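Local coordinates for protein superoxide dismutase [Fe] (PDB 1B06) that converts superoxide radicals into hydrogen peroxide and molecular oxygen, using one iron ion per subunit, at residues I4-Y9 against L49-E53; F119-S124 against A190-V194; S133-Y139 against I166-F172. One frame throughout, in Å; residues are numbered along the deposited sequence.

From the N terminus, the extended segment 4-9 returns to helix 27-57 at residues 49-53, so contact 1 closes an early loop and ties the chain's start to the first long helix of the alpha-hairpin domain. That loop is complete before contact 2 opens; the centres of contacts 1 and 2 are 39 Å apart, on opposite sides of the chain's centre. Contact 2 joins helix 116-129 to segment 190-194. Within its loop nests contact 3, which pairs strands 134-140 and 165-170 and carries an iron ligand. Contacts 2 and 3 touch directly, Phe123 and Trp191 packing on Val169, so that helices and sheet share one core.

Contact 1 (I4-Y9 against L49-E53)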
loop_
_atom_site.group_PDB
_atom_site.type_symbol
_atom_site.label_atom_id
_atom_site.label_comp_id
_atom_site.label_asym_id
_atom_site.label_seq_id
_atom_site.Cartn_x
_atom_site.Cartn_y
_atom_site.Cartn_z
ATOM N N ILE A 4 -26.265 -21.422 5.264
ATOM C CA ILE A 4 -25.257 -20.594 4.609
ATOM C C ILE A 4 -25.778 -19.183 4.357
ATOM O O ILE A 4 -26.449 -18.919 3.358
ATOM C CB ILE A 4 -24.811 -21.196 3.255
ATOM C CG1 ILE A 4 -25.200 -22.680 3.184
ATOM C CG2 ILE A 4 -23.317 -20.964 3.061
ATOM C CD1 ILE A 4 -24.039 -23.653 3.045
ATOM N N GLN A 5 -25.463 -18.275 5.270
ATOM C CA GLN A 5 -25.906 -16.899 5.136
ATOM C C GLN A 5 -25.061 -15.946 5.968
ATOM O O GLN A 5 -24.754 -16.213 7.129
ATOM C CB GLN A 5 -27.370 -16.785 5.557
ATOM C CG GLN A 5 -27.918 -15.373 5.546
ATOM C CD GLN A 5 -29.380 -15.328 5.941
ATOM O OE1 GLN A 5 -30.265 -15.255 5.088
ATOM N NE2 GLN A 5 -29.641 -15.377 7.243
ATOM N N LEU A 6 -24.681 -14.833 5.353
ATOM C CA LEU A 6 -23.887 -13.817 6.025
ATOM C C LEU A 6 -24.806 -12.625 6.277
ATOM O O LEU A 6 -25.746 -12.387 5.515
ATOM C CB LEU A 6 -22.705 -13.391 5.146
ATOM C CG LEU A 6 -21.752 -14.484 4.647
ATOM C CD1 LEU A 6 -20.832 -13.922 3.576
ATOM C CD2 LEU A 6 -20.939 -15.017 5.806
ATOM N N LYS A 7 -24.550 -11.889 7.353
ATOM C CA LYS A 7 -25.359 -10.726 7.680
ATOM C C LYS A 7 -24.853 -9.510 6.903
ATOM O O LYS A 7 -23.682 -9.439 6.532
ATOM C CB LYS A 7 -25.296 -10.449 9.182
ATOM C CG LYS A 7 -26.143 -9.266 9.631
ATOM C CD LYS A 7 -27.341 -9.716 10.457
ATOM C CE LYS A 7 -28.429 -8.646 10.495
ATOM N NZ LYS A 7 -29.722 -9.168 11.034
ATOM N N ARG A 8 -25.744 -8.560 6.642
ATOM C CA ARG A 8 -25.371 -7.358 5.915
ATOM C C ARG A 8 -25.266 -6.188 6.873
ATOM O O ARG A 8 -25.720 -6.267 8.012
ATOM C CB ARG A 8 -26.404 -7.049 4.835
ATOM C CG ARG A 8 -26.608 -8.181 3.839
ATOM C CD ARG A 8 -25.359 -8.421 2.998
ATOM N NE ARG A 8 -25.605 -9.354 1.901
ATOM C CZ ARG A 8 -25.701 -10.673 2.048
ATOM N NH1 ARG A 8 -25.570 -11.219 3.249
ATOM N NH2 ARG A 8 -25.936 -11.444 0.995
ATOM N N TYR A 9 -24.665 -5.100 6.412
ATOM C CA TYR A 9 -24.499 -3.915 7.245
ATOM C C TYR A 9 -25.672 -2.962 7.082
ATOM O O TYR A 9 -26.304 -2.915 6.027
ATOM C CB TYR A 9 -23.193 -3.193 6.882
ATOM C CG TYR A 9 -21.955 -3.964 7.284
ATOM C CD1 TYR A 9 -21.523 -3.982 8.611
ATOM C CD2 TYR A 9 -21.249 -4.719 6.351
ATOM C CE1 TYR A 9 -20.420 -4.740 9.000
ATOM C CE2 TYR A 9 -20.145 -5.482 6.730
ATOM C CZ TYR A 9 -19.741 -5.488 8.054
ATOM O OH TYR A 9 -18.671 -6.257 8.436
ATOM N N LEU A 49 -20.648 -8.624 -0.280
ATOM C CA LEU A 49 -20.972 -9.719 0.628
ATOM C C LEU A 49 -21.904 -10.697 -0.095
ATOM O O LEU A 49 -21.864 -11.906 0.141
ATOM C CB LEU A 49 -21.648 -9.181 1.888
ATOM C CG LEU A 49 -20.718 -8.629 2.977
ATOM C CD1 LEU A 49 -21.545 -8.143 4.164
ATOM C CD2 LEU A 49 -19.745 -9.704 3.425
ATOM N N ASP A 50 -22.746 -10.165 -0.976
ATOM C CA ASP A 50 -23.656 -10.991 -1.751
ATOM C C ASP A 50 -22.829 -11.953 -2.606
ATOM O O ASP A 50 -23.103 -13.155 -2.649
ATOM C CB ASP A 50 -24.522 -10.115 -2.659
ATOM C CG ASP A 50 -25.575 -9.342 -1.895
ATOM O OD1 ASP A 50 -25.980 -9.798 -0.807
ATOM O OD2 ASP A 50 -25.999 -8.275 -2.382
ATOM N N ARG A 51 -21.814 -11.415 -3.282
ATOM C CA ARG A 51 -20.944 -12.220 -4.132
ATOM C C ARG A 51 -20.170 -13.253 -3.322
ATOM O O ARG A 51 -20.065 -14.411 -3.726
ATOM C CB ARG A 51 -19.964 -11.326 -4.892
ATOM C CG ARG A 51 -20.463 -10.913 -6.259
ATOM C CD ARG A 51 -19.481 -9.988 -6.951
ATOM N NE ARG A 51 -18.453 -10.715 -7.693
ATOM C CZ ARG A 51 -18.684 -11.477 -8.761
ATOM N NH1 ARG A 51 -19.917 -11.624 -9.224
ATOM N NH2 ARG A 51 -17.677 -12.082 -9.382
ATOM N N LEU A 52 -19.629 -12.838 -2.181
ATOM C CA LEU A 52 -18.875 -13.757 -1.338
ATOM C C LEU A 52 -19.782 -14.894 -0.866
ATOM O O LEU A 52 -19.373 -16.055 -0.809
ATOM C CB LEU A 52 -18.288 -13.017 -0.127
ATOM C CG LEU A 52 -17.350 -13.830 0.783
ATOM C CD1 LEU A 52 -16.228 -14.453 -0.049
ATOM C CD2 LEU A 52 -16.763 -12.930 1.863
ATOM N N GLU A 53 -21.017 -14.550 -0.527
ATOM C CA GLU A 53 -21.980 -15.539 -0.070
ATOM C C GLU A 53 -22.249 -16.561 -1.175
ATOM O O GLU A 53 -22.270 -17.769 -0.928
ATOM C CB GLU A 53 -23.279 -14.844 0.325
ATOM C CG GLU A 53 -24.228 -15.700 1.116
ATOM C CD GLU A 53 -25.489 -14.956 1.485
ATOM O OE1 GLU A 53 -26.266 -14.619 0.572
ATOM O OE2 GLU A 53 -25.701 -14.702 2.689
#
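Leu6 N donates to Glu53 OE2 over 2.9 Å in a nearly straight bond (168°), and the oxygen accepts on its anti lone pair, the one turned away from OE1. The extended Glu53 side chain thus bridges from the helix to the backbone of the N-terminal segment. Its other oxygen takes part in a salt-bridge network with Arg8 and Asp50. Arg8 NH2 reaches Glu53 OE1 at 3.2 Å, a weak bond, while Arg8 NE meets Asp50 OD1 at 2.8 Å. That acceptor lies in the guanidinium plane, yet the donor stands 40° out of the carboxylate plane, so the two groups do not form a flat, paired bridge. Asp50 and Glu53 are three residues apart on the helix, which lets one guanidinium span both; the bend of the Arg8 chain at chi2 (-66°) turns it back toward them. Glu53 OE1 also has a long, weak ion pair with Lys57.

Apolar contacts accompany these polar bonds. Leu49 CB sits over one face of the guanidinium and touches Arg8 CD at 3.9 Å, the two side chains running alongside one another with opposite headings. Leu49 CD1 meets Tyr9 CE2 obliquely at 4.0 Å. Leu6 CD1 approaches Leu49 CD2 at 4.4 Å and Leu52 CG at 4.5 Å.

Here the leading segment lies along helix 27-57 of the alpha-hairpin domain. Leu49 and Leu52 also pack on Leu74 of helix 67-89, and the Tyr9 hydroxyl is hydrogen-bonded to Asp141 of the second subunit, so the segment lies between the helical hairpin and a neighbouring chain.

Contact 2 (F119-S124 against A190-V194)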
loop_
_atom_site.group_PDB
_atom_site.type_symbol
_atom_site.label_atom_id
_atom_site.label_comp_id
_atom_site.label_asym_id
_atom_site.label_seq_id
_atom_site.Cartn_x
_atom_site.Cartn_y
_atom_site.Cartn_z
ATOM N N PHE A 119 -0.151 17.534 23.311
ATOM C CA PHE A 119 -0.841 16.475 22.585
ATOM C C PHE A 119 -1.454 17.045 21.313
ATOM O O PHE A 119 -1.299 16.477 20.228
ATOM C CB PHE A 119 -1.946 15.850 23.442
ATOM C CG PHE A 119 -2.868 14.953 22.664
ATOM C CD1 PHE A 119 -2.474 13.665 22.314
ATOM C CD2 PHE A 119 -4.112 15.409 22.241
ATOM C CE1 PHE A 119 -3.302 12.847 21.550
ATOM C CE2 PHE A 119 -4.948 14.596 21.473
ATOM C CZ PHE A 119 -4.540 13.314 21.128
ATOM N N LYS A 120 -2.149 18.170 21.456
ATOM C CA LYS A 120 -2.789 18.838 20.328
ATOM C C LYS A 120 -1.765 19.172 19.249
ATOM O O LYS A 120 -2.026 19.018 18.055
ATOM C CB LYS A 120 -3.461 20.117 20.805
ATOM C CG LYS A 120 -4.714 20.472 20.061
ATOM C CD LYS A 120 -5.762 20.991 21.017
ATOM C CE LYS A 120 -6.298 22.321 20.552
ATOM N NZ LYS A 120 -6.334 23.306 21.658
ATOM N N GLN A 121 -0.595 19.633 19.675
ATOM C CA GLN A 121 0.475 19.983 18.752
ATOM C C GLN A 121 0.988 18.757 18.011
ATOM O O GLN A 121 1.154 18.785 16.792
ATOM C CB GLN A 121 1.643 20.619 19.507
ATOM C CG GLN A 121 1.477 22.094 19.788
ATOM C CD GLN A 121 2.441 22.591 20.848
ATOM O OE1 GLN A 121 3.536 22.052 21.010
ATOM N NE2 GLN A 121 2.037 23.624 21.578
ATOM N N VAL A 122 1.251 17.685 18.754
ATOM C CA VAL A 122 1.768 16.455 18.166
ATOM C C VAL A 122 0.735 15.773 17.274
ATOM O O VAL A 122 1.071 15.279 16.193
ATOM C CB VAL A 122 2.229 15.464 19.251
ATOM C CG1 VAL A 122 2.797 14.210 18.600
ATOM C CG2 VAL A 122 3.281 16.117 20.128
ATOM N N PHE A 123 -0.518 15.749 17.719
ATOM C CA PHE A 123 -1.577 15.136 16.928
ATOM C C PHE A 123 -1.773 15.900 15.619
ATOM O O PHE A 123 -1.964 15.302 14.556
ATOM C CB PHE A 123 -2.892 15.107 17.708
ATOM C CG PHE A 123 -3.966 14.283 17.050
ATOM C CD1 PHE A 123 -4.767 14.829 16.052
ATOM C CD2 PHE A 123 -4.163 12.954 17.414
ATOM C CE1 PHE A 123 -5.749 14.061 15.424
ATOM C CE2 PHE A 123 -5.145 12.175 16.793
ATOM C CZ PHE A 123 -5.938 12.731 15.796
ATOM N N SER A 124 -1.723 17.225 15.695
ATOM C CA SER A 124 -1.892 18.050 14.507
ATOM C C SER A 124 -0.711 17.874 13.552
ATOM O O SER A 124 -0.889 17.830 12.331
ATOM C CB SER A 124 -2.034 19.523 14.903
ATOM O OG SER A 124 -3.287 19.763 15.523
ATOM N N ALA A 190 -10.061 23.812 12.669
ATOM C CA ALA A 190 -11.487 23.991 12.930
ATOM C C ALA A 190 -12.086 22.768 13.619
ATOM O O ALA A 190 -12.901 22.897 14.536
ATOM C CB ALA A 190 -12.230 24.250 11.628
ATOM N N TRP A 191 -11.672 21.585 13.165
ATOM C CA TRP A 191 -12.160 20.317 13.698
ATOM C C TRP A 191 -12.060 20.205 15.224
ATOM O O TRP A 191 -12.939 19.630 15.862
ATOM C CB TRP A 191 -11.415 19.157 13.019
ATOM C CG TRP A 191 -11.603 17.820 13.688
ATOM C CD1 TRP A 191 -12.725 17.036 13.667
ATOM C CD2 TRP A 191 -10.654 17.136 14.518
ATOM N NE1 TRP A 191 -12.533 15.911 14.437
ATOM C CE2 TRP A 191 -11.271 15.948 14.969
ATOM C CE3 TRP A 191 -9.342 17.414 14.925
ATOM C CZ2 TRP A 191 -10.621 15.039 15.808
ATOM C CZ3 TRP A 191 -8.695 16.509 15.763
ATOM C CH2 TRP A 191 -9.337 15.337 16.195
ATOM N N TRP A 192 -11.001 20.757 15.810
ATOM C CA TRP A 192 -10.825 20.699 17.261
ATOM C C TRP A 192 -12.015 21.305 18.013
ATOM O O TRP A 192 -12.282 20.947 19.163
ATOM C CB TRP A 192 -9.542 21.431 17.683
ATOM C CG TRP A 192 -8.265 20.698 17.348
ATOM C CD1 TRP A 192 -7.347 21.051 16.404
ATOM C CD2 TRP A 192 -7.767 19.499 17.962
ATOM N NE1 TRP A 192 -6.311 20.150 16.387
ATOM C CE2 TRP A 192 -6.543 19.187 17.334
ATOM C CE3 TRP A 192 -8.237 18.658 18.981
ATOM C CZ2 TRP A 192 -5.778 18.068 17.691
ATOM C CZ3 TRP A 192 -7.475 17.545 19.336
ATOM C CH2 TRP A 192 -6.259 17.263 18.691
ATOM N N ASN A 193 -12.736 22.214 17.361
ATOM C CA ASN A 193 -13.883 22.868 17.986
ATOM C C ASN A 193 -15.150 22.024 18.060
ATOM O O ASN A 193 -16.099 22.397 18.753
ATOM C CB ASN A 193 -14.210 24.166 17.250
ATOM C CG ASN A 193 -13.132 25.205 17.413
ATOM O OD1 ASN A 193 -12.787 25.582 18.529
ATOM N ND2 ASN A 193 -12.588 25.672 16.302
ATOM N N VAL A 194 -15.179 20.901 17.346
ATOM C CA VAL A 194 -16.358 20.039 17.361
ATOM C C VAL A 194 -16.068 18.634 17.870
ATOM O O VAL A 194 -16.919 17.750 17.783
ATOM C CB VAL A 194 -17.007 19.926 15.960
ATOM C CG1 VAL A 194 -17.647 21.250 15.580
ATOM C CG2 VAL A 194 -15.965 19.510 14.924
#
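The Trp192 indole is sandwiched: Lys120 CG covers one face, and Trp191 CZ3 stands 3.6 Å from the Trp192 plane on the opposite face, over the centre. Ser124 OG and Phe119 CE2 approach at its edge. With Phe123, the two tryptophans form an aromatic cluster in the C-terminal domain of this iron/manganese superoxide dismutase, joining helix 116-129 to segment 190-194. The Lys120 contact is a CH-pi interaction, CG being 3.6 Å from the centroid of the Trp192 six-membered ring and only 14° off its normal. The aliphatic chain continues across the indole, but its ammonium is so distant that any cation-pi attraction would be weak at most.

Phe123 touches both tryptophans: its CD1 lies 3.8 Å from Trp192 CZ2 in an oblique meeting, and its CE1 is 3.8 Å from Trp191 CZ3. The Phe123 and Trp191 rings are tilted by only 22° but displaced too far to count as a true stack. Phe119 CE2 reaches Trp192 CH2 at 4.1 Å. Phe123 and Trp191 also pack on Val169, setting the cluster against the strand that supplies the iron ligand Asp170.

A leucine in place of Trp192, lacking the indole N-H, would probably open a gap between Lys120 and Trp191 and leave Ser124 OG without that donor's hold on its position. The bond from Trp192 NE1 to Ser124 OG is 3.2 Å long. The serine hydroxyl, beside its own backbone N (chi1 -71°), donates in turn to Lys120 O at 2.9 Å, while Ser124 N reaches the same carbonyl from the opposite face of its plane.

Contact 3 (S133-Y139 against I166-F172); sequences SGWTVLY and ILIVDEF. With FE (Fe (III) ion), chain G.
Thr136 OG1 donates to Glu171 OE2 over 2.6 Å, nearly along the C-O axis; Glu171 OE1 has a separate salt bridge to Arg184. The strands run antiparallel here: Thr136 and Val169 form a hydrogen-bonded pair, and Trp135 and Asp170 a non-hydrogen-bonded one. Farther along, Ile166 N bonds Leu138 O at 2.8 Å, with only a weak second bond from Leu167 N. Both residues face Leu138, which makes this a classic beta bulge.

On the sheet face opposite Thr136, the Asp170 carboxylate is stacked on the Trp135 indole, the planes 10° apart, with Asp170 CB 3.4 Å from Trp135 CZ3. Ile168 CD1 touches Trp135 CE3 at 3.4 Å, and the indole NE1 is hydrogen-bonded to His155 ND1. Asp170 directs its OD2 onto the iron at 1.9 Å, its CG swung away from the backbone N (chi1 -171°). OD1 accepts from Phe172 N at 3.0 Å and 169°, an Asx turn that helps fix the carboxylate's rotation. Water 1 binds the metal at 2.1 Å, and His33, His84 and His174 complete the three-histidine, one-aspartate, one-solvent iron site characteristic of iron/manganese superoxide dismutases.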
loop_
_atom_site.group_PDB
_atom_site.type_symbol
_atom_site.label_atom_id
_atom_site.label_comp_id
_atom_site.label_asym_id
_atom_site.label_seq_id
_atom_site.Cartn_x
_atom_site.Cartn_y
_atom_site.Cartn_z
ATOM N N SER A 133 -4.928 11.112 0.890
ATOM C CA SER A 133 -6.196 10.842 1.563
ATOM C C SER A 133 -6.107 9.766 2.636
ATOM O O SER A 133 -5.420 8.761 2.461
ATOM C CB SER A 133 -7.241 10.434 0.528
ATOM O OG SER A 133 -7.763 11.579 -0.116
ATOM N N GLY A 134 -6.821 9.977 3.739
ATOM C CA GLY A 134 -6.796 9.013 4.820
ATOM C C GLY A 134 -7.351 9.570 6.107
ATOM O O GLY A 134 -8.176 10.481 6.090
ATOM N N TRP A 135 -6.901 9.017 7.228
ATOM C CA TRP A 135 -7.363 9.452 8.544
ATOM C C TRP A 135 -6.203 9.495 9.527
ATOM O O TRP A 135 -5.161 8.883 9.294
ATOM C CB TRP A 135 -8.377 8.459 9.125
ATOM C CG TRP A 135 -9.478 8.023 8.226
ATOM C CD1 TRP A 135 -9.372 7.260 7.098
ATOM C CD2 TRP A 135 -10.876 8.283 8.409
ATOM N NE1 TRP A 135 -10.620 7.027 6.567
ATOM C CE2 TRP A 135 -11.561 7.643 7.352
ATOM C CE3 TRP A 135 -11.616 8.993 9.364
ATOM C CZ2 TRP A 135 -12.954 7.693 7.223
ATOM C CZ3 TRP A 135 -13.002 9.043 9.235
ATOM C CH2 TRP A 135 -13.655 8.395 8.172
ATOM N N THR A 136 -6.384 10.227 10.625
ATOM C CA THR A 136 -5.383 10.248 11.683
ATOM C C THR A 136 -6.190 9.760 12.869
ATOM O O THR A 136 -7.263 10.286 13.172
ATOM C CB THR A 136 -4.795 11.634 11.958
ATOM O OG1 THR A 136 -4.014 12.047 10.829
ATOM C CG2 THR A 136 -3.868 11.570 13.167
ATOM N N VAL A 137 -5.682 8.725 13.519
ATOM C CA VAL A 137 -6.388 8.100 14.621
ATOM C C VAL A 137 -5.576 8.024 15.900
ATOM O O VAL A 137 -4.347 8.074 15.873
ATOM C CB VAL A 137 -6.783 6.655 14.216
ATOM C CG1 VAL A 137 -7.704 6.053 15.236
ATOM C CG2 VAL A 137 -7.444 6.662 12.846
ATOM N N LEU A 138 -6.279 7.914 17.020
ATOM C CA LEU A 138 -5.641 7.752 18.318
ATOM C C LEU A 138 -6.191 6.439 18.862
ATOM O O LEU A 138 -7.392 6.328 19.130
ATOM C CB LEU A 138 -5.997 8.891 19.274
ATOM C CG LEU A 138 -5.292 8.728 20.625
ATOM C CD1 LEU A 138 -3.803 8.977 20.440
ATOM C CD2 LEU A 138 -5.864 9.689 21.650
ATOM N N TYR A 139 -5.322 5.440 18.988
ATOM C CA TYR A 139 -5.724 4.134 19.498
ATOM C C TYR A 139 -5.344 4.038 20.960
ATOM O O TYR A 139 -4.514 4.797 21.450
ATOM C CB TYR A 139 -4.977 2.988 18.794
ATOM C CG TYR A 139 -5.140 2.875 17.300
ATOM C CD1 TYR A 139 -6.309 2.357 16.744
ATOM C CD2 TYR A 139 -4.105 3.246 16.441
ATOM C CE1 TYR A 139 -6.446 2.209 15.362
ATOM C CE2 TYR A 139 -4.227 3.103 15.062
ATOM C CZ TYR A 139 -5.400 2.584 14.528
ATOM O OH TYR A 139 -5.525 2.445 13.167
ATOM N N ILE A 166 -10.079 5.801 19.698
ATOM C CA ILE A 166 -10.535 6.723 20.740
ATOM C C ILE A 166 -10.875 8.097 20.152
ATOM O O ILE A 166 -11.864 8.724 20.540
ATOM C CB ILE A 166 -9.453 6.918 21.833
ATOM C CG1 ILE A 166 -9.134 5.584 22.510
ATOM C CG2 ILE A 166 -9.929 7.926 22.871
ATOM C CD1 ILE A 166 -10.340 4.914 23.150
ATOM N N LEU A 167 -10.041 8.552 19.218
ATOM C CA LEU A 167 -10.206 9.845 18.556
ATOM C C LEU A 167 -9.901 9.668 17.071
ATOM O O LEU A 167 -9.011 8.904 16.706
ATOM C CB LEU A 167 -9.243 10.870 19.173
ATOM C CG LEU A 167 -9.363 12.334 18.730
ATOM C CD1 LEU A 167 -10.678 12.917 19.211
ATOM C CD2 LEU A 167 -8.192 13.134 19.293
ATOM N N ILE A 168 -10.626 10.373 16.210
ATOM C CA ILE A 168 -10.400 10.222 14.779
ATOM C C ILE A 168 -10.796 11.424 13.928
ATOM O O ILE A 168 -11.793 12.092 14.201
ATOM C CB ILE A 168 -11.164 8.990 14.254
ATOM C CG1 ILE A 168 -10.835 8.747 12.780
ATOM C CG2 ILE A 168 -12.658 9.195 14.448
ATOM C CD1 ILE A 168 -11.124 7.335 12.324
ATOM N N VAL A 169 -10.008 11.688 12.890
ATOM C CA VAL A 169 -10.277 12.786 11.965
ATOM C C VAL A 169 -10.209 12.272 10.542
ATOM O O VAL A 169 -9.218 11.650 10.153
ATOM C CB VAL A 169 -9.234 13.915 12.026
ATOM C CG1 VAL A 169 -9.922 15.238 11.816
ATOM C CG2 VAL A 169 -8.472 13.872 13.316
ATOM N N ASP A 170 -11.249 12.550 9.768
ATOM C CA ASP A 170 -11.302 12.139 8.371
ATOM C C ASP A 170 -10.471 13.141 7.591
ATOM O O ASP A 170 -10.669 14.350 7.731
ATOM C CB ASP A 170 -12.748 12.165 7.868
ATOM C CG ASP A 170 -12.909 11.542 6.491
ATOM O OD1 ASP A 170 -11.895 11.237 5.819
ATOM O OD2 ASP A 170 -14.070 11.356 6.077
ATOM N N GLU A 171 -9.542 12.651 6.774
ATOM C CA GLU A 171 -8.698 13.544 5.992
ATOM C C GLU A 171 -8.798 13.319 4.491
ATOM O O GLU A 171 -7.924 13.740 3.729
ATOM C CB GLU A 171 -7.243 13.440 6.456
ATOM C CG GLU A 171 -6.956 14.257 7.716
ATOM C CD GLU A 171 -5.480 14.300 8.056
ATOM O OE1 GLU A 171 -4.742 15.111 7.450
ATOM O OE2 GLU A 171 -5.056 13.520 8.931
ATOM N N PHE A 172 -9.858 12.642 4.066
ATOM C CA PHE A 172 -10.094 12.442 2.642
ATOM C C PHE A 172 -10.485 13.851 2.203
ATOM O O PHE A 172 -11.118 14.579 2.965
ATOM C CB PHE A 172 -11.273 11.496 2.419
ATOM C CG PHE A 172 -10.873 10.072 2.167
ATOM C CD1 PHE A 172 -10.230 9.329 3.157
ATOM C CD2 PHE A 172 -11.149 9.466 0.941
ATOM C CE1 PHE A 172 -9.864 7.995 2.928
ATOM C CE2 PHE A 172 -10.789 8.137 0.699
ATOM C CZ PHE A 172 -10.146 7.398 1.696
HETATM FE FE FE G . -15.044 10.645 4.659
HETATM O O HOH W 1 -13.483 9.315 4.322
#